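Local coordinates for protein TSC1 N-terminal domain (Chaetomium thermophilum, PDB 7A0M) that probably helps bring the TSC complex, a GTPase-activating regulator of mTORC1, to lysosomal membranes by binding phosphoinositide lipids, at residues R202-N214 and F243-L255. Sequence-based numbering, arbitrary orientation.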
loop_
_atom_site.group_PDB
_atom_site.type_symbol
_atom_site.label_atom_id
_atom_site.label_comp_id
_atom_site.label_asym_id
_atom_site.label_seq_id
_atom_site.Cartn_x
_atom_site.Cartn_y
_atom_site.Cartn_z
ATOM N N ARG B 202 -9.569 -36.583 2.905
ATOM C CA ARG B 202 -9.214 -35.218 3.286
ATOM C C ARG B 202 -9.786 -34.182 2.324
ATOM O O ARG B 202 -10.274 -33.132 2.758
ATOM C CB ARG B 202 -7.697 -35.089 3.375
ATOM C CG ARG B 202 -7.215 -33.803 4.014
ATOM C CD ARG B 202 -5.763 -33.945 4.417
ATOM N NE ARG B 202 -5.591 -35.058 5.345
ATOM C CZ ARG B 202 -4.486 -35.790 5.441
ATOM N NH1 ARG B 202 -3.446 -35.529 4.664
ATOM N NH2 ARG B 202 -4.424 -36.786 6.316
ATOM N N ASN B 203 -9.723 -34.446 1.016
ATOM C CA ASN B 203 -10.230 -33.482 0.043
ATOM C C ASN B 203 -11.722 -33.237 0.235
ATOM O O ASN B 203 -12.182 -32.089 0.222
ATOM C CB ASN B 203 -9.935 -33.961 -1.379
ATOM C CG ASN B 203 -8.468 -33.830 -1.746
ATOM O OD1 ASN B 203 -7.719 -33.092 -1.105
ATOM N ND2 ASN B 203 -8.052 -34.543 -2.786
ATOM N N SER B 204 -12.498 -34.308 0.408
ATOM C CA SER B 204 -13.935 -34.150 0.609
ATOM C C SER B 204 -14.237 -33.490 1.951
ATOM O O SER B 204 -15.139 -32.650 2.046
ATOM C CB SER B 204 -14.629 -35.508 0.510
ATOM O OG SER B 204 -14.579 -36.015 -0.813
ATOM N N ALA B 205 -13.492 -33.859 2.997
ATOM C CA ALA B 205 -13.713 -33.268 4.314
ATOM C C ALA B 205 -13.455 -31.766 4.303
ATOM O O ALA B 205 -14.229 -30.994 4.881
ATOM C CB ALA B 205 -12.830 -33.956 5.354
ATOM N N PHE B 206 -12.371 -31.331 3.657
ATOM C CA PHE B 206 -12.092 -29.902 3.569
ATOM C C PHE B 206 -13.147 -29.182 2.739
ATOM O O PHE B 206 -13.500 -28.034 3.035
ATOM C CB PHE B 206 -10.698 -29.674 2.986
ATOM C CG PHE B 206 -9.586 -29.875 3.977
ATOM C CD1 PHE B 206 -9.841 -29.855 5.337
ATOM C CD2 PHE B 206 -8.287 -30.089 3.546
ATOM C CE1 PHE B 206 -8.821 -30.040 6.251
ATOM C CE2 PHE B 206 -7.263 -30.278 4.456
ATOM C CZ PHE B 206 -7.531 -30.252 5.809
ATOM N N SER B 207 -13.656 -29.836 1.693
ATOM C CA SER B 207 -14.733 -29.245 0.904
ATOM C C SER B 207 -15.993 -29.071 1.741
ATOM O O SER B 207 -16.649 -28.024 1.680
ATOM C CB SER B 207 -15.017 -30.107 -0.326
ATOM O OG SER B 207 -13.893 -30.154 -1.188
ATOM N N LEU B 208 -16.349 -30.090 2.526
ATOM C CA LEU B 208 -17.522 -29.989 3.387
ATOM C C LEU B 208 -17.334 -28.919 4.454
ATOM O O LEU B 208 -18.293 -28.236 4.835
ATOM C CB LEU B 208 -17.814 -31.345 4.030
ATOM C CG LEU B 208 -19.041 -31.429 4.938
ATOM C CD1 LEU B 208 -20.313 -31.165 4.150
ATOM C CD2 LEU B 208 -19.100 -32.783 5.619
ATOM N N LEU B 209 -16.106 -28.764 4.958
ATOM C CA LEU B 209 -15.832 -27.704 5.923
ATOM C C LEU B 209 -16.080 -26.328 5.318
ATOM O O LEU B 209 -16.665 -25.454 5.966
ATOM C CB LEU B 209 -14.398 -27.816 6.437
ATOM C CG LEU B 209 -13.956 -26.741 7.433
ATOM C CD1 LEU B 209 -14.884 -26.699 8.638
ATOM C CD2 LEU B 209 -12.519 -26.978 7.871
ATOM N N CYS B 210 -15.631 -26.116 4.078
ATOM C CA CYS B 210 -15.899 -24.850 3.401
ATOM C C CYS B 210 -17.396 -24.612 3.252
ATOM O O CYS B 210 -17.881 -23.499 3.484
ATOM C CB CYS B 210 -15.212 -24.830 2.036
ATOM S SG CYS B 210 -13.404 -24.837 2.105
ATOM N N ALA B 211 -18.143 -25.647 2.859
ATOM C CA ALA B 211 -19.593 -25.513 2.755
ATOM C C ALA B 211 -20.217 -25.237 4.117
ATOM O O ALA B 211 -21.198 -24.491 4.219
ATOM C CB ALA B 211 -20.194 -26.772 2.132
ATOM N N PHE B 212 -19.665 -25.837 5.175
ATOM C CA PHE B 212 -20.188 -25.608 6.518
ATOM C C PHE B 212 -19.991 -24.159 6.949
ATOM O O PHE B 212 -20.941 -23.496 7.381
ATOM C CB PHE B 212 -19.516 -26.557 7.508
ATOM C CG PHE B 212 -19.972 -26.373 8.928
ATOM C CD1 PHE B 212 -21.303 -26.548 9.271
ATOM C CD2 PHE B 212 -19.070 -26.030 9.920
ATOM C CE1 PHE B 212 -21.724 -26.380 10.576
ATOM C CE2 PHE B 212 -19.485 -25.861 11.228
ATOM C CZ PHE B 212 -20.813 -26.037 11.557
ATOM N N VAL B 213 -18.759 -23.653 6.843
ATOM C CA VAL B 213 -18.488 -22.266 7.213
ATOM C C VAL B 213 -19.287 -21.306 6.341
ATOM O O VAL B 213 -19.726 -20.247 6.806
ATOM C CB VAL B 213 -16.975 -21.983 7.134
ATOM C CG1 VAL B 213 -16.673 -20.540 7.510
ATOM C CG2 VAL B 213 -16.211 -22.941 8.035
ATOM N N ASN B 214 -19.507 -21.663 5.072
ATOM C CA ASN B 214 -20.245 -20.780 4.176
ATOM C C ASN B 214 -21.725 -20.728 4.535
ATOM O O ASN B 214 -22.396 -19.730 4.247
ATOM C CB ASN B 214 -20.059 -21.223 2.727
ATOM C CG ASN B 214 -20.447 -20.144 1.735
ATOM O OD1 ASN B 214 -19.684 -19.207 1.490
ATOM N ND2 ASN B 214 -21.635 -20.268 1.158
ATOM N N PHE B 243 -3.674 -29.372 -4.729
ATOM C CA PHE B 243 -5.120 -29.271 -4.561
ATOM C C PHE B 243 -5.519 -29.366 -3.093
ATOM O O PHE B 243 -6.361 -28.594 -2.621
ATOM C CB PHE B 243 -5.811 -30.360 -5.383
ATOM C CG PHE B 243 -7.308 -30.254 -5.399
ATOM C CD1 PHE B 243 -7.944 -29.371 -6.254
ATOM C CD2 PHE B 243 -8.080 -31.053 -4.571
ATOM C CE1 PHE B 243 -9.324 -29.275 -6.273
ATOM C CE2 PHE B 243 -9.458 -30.963 -4.588
ATOM C CZ PHE B 243 -10.082 -30.073 -5.439
ATOM N N THR B 244 -4.929 -30.312 -2.357
ATOM C CA THR B 244 -5.285 -30.494 -0.953
ATOM C C THR B 244 -4.908 -29.270 -0.127
ATOM O O THR B 244 -5.716 -28.762 0.660
ATOM C CB THR B 244 -4.603 -31.744 -0.397
ATOM O OG1 THR B 244 -4.895 -32.865 -1.241
ATOM C CG2 THR B 244 -5.097 -32.036 1.012
ATOM N N VAL B 245 -3.671 -28.790 -0.286
ATOM C CA VAL B 245 -3.202 -27.646 0.493
ATOM C C VAL B 245 -4.030 -26.405 0.180
ATOM O O VAL B 245 -4.321 -25.593 1.068
ATOM C CB VAL B 245 -1.702 -27.411 0.234
ATOM C CG1 VAL B 245 -1.224 -26.170 0.959
ATOM C CG2 VAL B 245 -0.896 -28.627 0.662
ATOM N N ASN B 246 -4.431 -26.241 -1.083
ATOM C CA ASN B 246 -5.246 -25.087 -1.451
ATOM C C ASN B 246 -6.618 -25.143 -0.789
ATOM O O ASN B 246 -7.138 -24.114 -0.342
ATOM C CB ASN B 246 -5.387 -25.006 -2.970
ATOM C CG ASN B 246 -6.040 -23.716 -3.425
ATOM O OD1 ASN B 246 -5.466 -22.635 -3.288
ATOM N ND2 ASN B 246 -7.245 -23.822 -3.973
ATOM N N LEU B 247 -7.223 -26.331 -0.725
ATOM C CA LEU B 247 -8.476 -26.489 0.007
ATOM C C LEU B 247 -8.305 -26.128 1.478
ATOM O O LEU B 247 -9.111 -25.381 2.045
ATOM C CB LEU B 247 -8.994 -27.919 -0.136
ATOM C CG LEU B 247 -9.682 -28.282 -1.451
ATOM C CD1 LEU B 247 -10.190 -29.711 -1.401
ATOM C CD2 LEU B 247 -10.818 -27.316 -1.744
ATOM N N ALA B 248 -7.260 -26.664 2.116
ATOM C CA ALA B 248 -6.989 -26.335 3.513
ATOM C C ALA B 248 -6.772 -24.840 3.700
ATOM O O ALA B 248 -7.194 -24.265 4.710
ATOM C CB ALA B 248 -5.775 -27.117 4.010
ATOM N N LEU B 249 -6.116 -24.191 2.735
ATOM C CA LEU B 249 -5.861 -22.760 2.858
ATOM C C LEU B 249 -7.154 -21.961 2.742
ATOM O O LEU B 249 -7.343 -20.972 3.459
ATOM C CB LEU B 249 -4.851 -22.313 1.802
ATOM C CG LEU B 249 -4.240 -20.929 2.029
ATOM C CD1 LEU B 249 -3.479 -20.900 3.347
ATOM C CD2 LEU B 249 -3.331 -20.546 0.873
ATOM N N ILE B 250 -8.052 -22.374 1.846
ATOM C CA ILE B 250 -9.342 -21.701 1.726
ATOM C C ILE B 250 -10.122 -21.818 3.028
ATOM O O ILE B 250 -10.724 -20.846 3.499
ATOM C CB ILE B 250 -10.140 -22.267 0.536
ATOM C CG1 ILE B 250 -9.464 -21.896 -0.785
ATOM C CG2 ILE B 250 -11.575 -21.761 0.559
ATOM C CD1 ILE B 250 -10.137 -22.491 -2.004
ATOM N N ALA B 251 -10.114 -23.007 3.635
ATOM C CA ALA B 251 -10.785 -23.184 4.919
ATOM C C ALA B 251 -10.160 -22.301 5.992
ATOM O O ALA B 251 -10.874 -21.680 6.787
ATOM C CB ALA B 251 -10.741 -24.653 5.338
ATOM N N LEU B 252 -8.827 -22.230 6.029
ATOM C CA LEU B 252 -8.157 -21.397 7.024
ATOM C C LEU B 252 -8.497 -19.923 6.836
ATOM O O LEU B 252 -8.759 -19.211 7.811
ATOM C CB LEU B 252 -6.645 -21.610 6.956
ATOM C CG LEU B 252 -5.814 -20.796 7.952
ATOM C CD1 LEU B 252 -6.173 -21.169 9.384
ATOM C CD2 LEU B 252 -4.325 -20.986 7.704
ATOM N N VAL B 253 -8.495 -19.448 5.588
ATOM C CA VAL B 253 -8.796 -18.042 5.320
ATOM C C VAL B 253 -10.221 -17.704 5.746
ATOM O O VAL B 253 -10.492 -16.600 6.235
ATOM C CB VAL B 253 -8.547 -17.720 3.833
ATOM C CG1 VAL B 253 -9.068 -16.335 3.484
ATOM C CG2 VAL B 253 -7.063 -17.818 3.514
HETATM N N MSE B 254 -11.147 -18.643 5.580
HETATM C CA MSE B 254 -12.536 -18.410 5.963
HETATM C C MSE B 254 -12.723 -18.429 7.479
HETATM O O MSE B 254 -13.644 -17.812 8.010
HETATM C CB MSE B 254 -13.454 -19.455 5.319
HETATM C CG MSE B 254 -13.503 -19.407 3.798
HETATM SE SE MSE B 254 -14.611 -20.820 3.022
HETATM C CE MSE B 254 -16.364 -20.171 3.572
ATOM N N LEU B 255 -11.837 -19.141 8.178
ATOM C CA LEU B 255 -12.030 -19.365 9.606
ATOM C C LEU B 255 -11.455 -18.234 10.449
ATOM O O LEU B 255 -12.040 -17.861 11.473
ATOM C CB LEU B 255 -11.401 -20.696 10.011
ATOM C CG LEU B 255 -12.155 -21.977 9.652
ATOM C CD1 LEU B 255 -11.225 -23.171 9.758
ATOM C CD2 LEU B 255 -13.353 -22.152 10.563
#
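Two nearly parallel helices pack here through mostly apolar side chains, with Asn203 and Thr244 hydrogen-bonded toward the N-terminal ends of the two segments. The segments 202-214 and 243-255 lie on helices 199-214 and 242-255, near the middle of the chain. The axes of the two segments come within 9.2 Å and cross at 23°. Thr244 OG1 donates to Asn203 OD1 over 2.8 Å, in the carbonyl plane and on a lone pair. The Asn203 amide also meets the edge of the Phe243 ring, the two planes 85° apart. An alanine in place of Asn203 would probably leave Thr244 OG1 without this acceptor and the Phe243 edge less covered. Next along, Ala248 CA sits over one face of the Phe206 ring, offset toward its rim, and Ala248 CB lies 3.5 Å from Phe206 CE2. Leu247 CD1 comes up against Asn203 O, which already accepts from both N and OG of Ser207, from opposite faces of its plane. In this all-helical domain, helix 228-238 runs between the two in sequence. It packs on both, consistent with neighbouring helices in one layer of an alpha-solenoid-like stack. Midway, Cys210 is a knob in the hole formed by Leu247, Ile250, Ala251 and Met254. With SG anti to its own carbonyl carbon (chi1 -66°), the thiol sits 3.9 Å from Ile250 CG2. Met254 is a selenomethionine. Its chain bends at chi3 (70°), bringing CE to 3.7 Å from Cys210 O and close to Asn214. Val213 divides its branches: CG1 meets Met254 CE, and CG2 touches Leu255 CD2 at 3.9 Å.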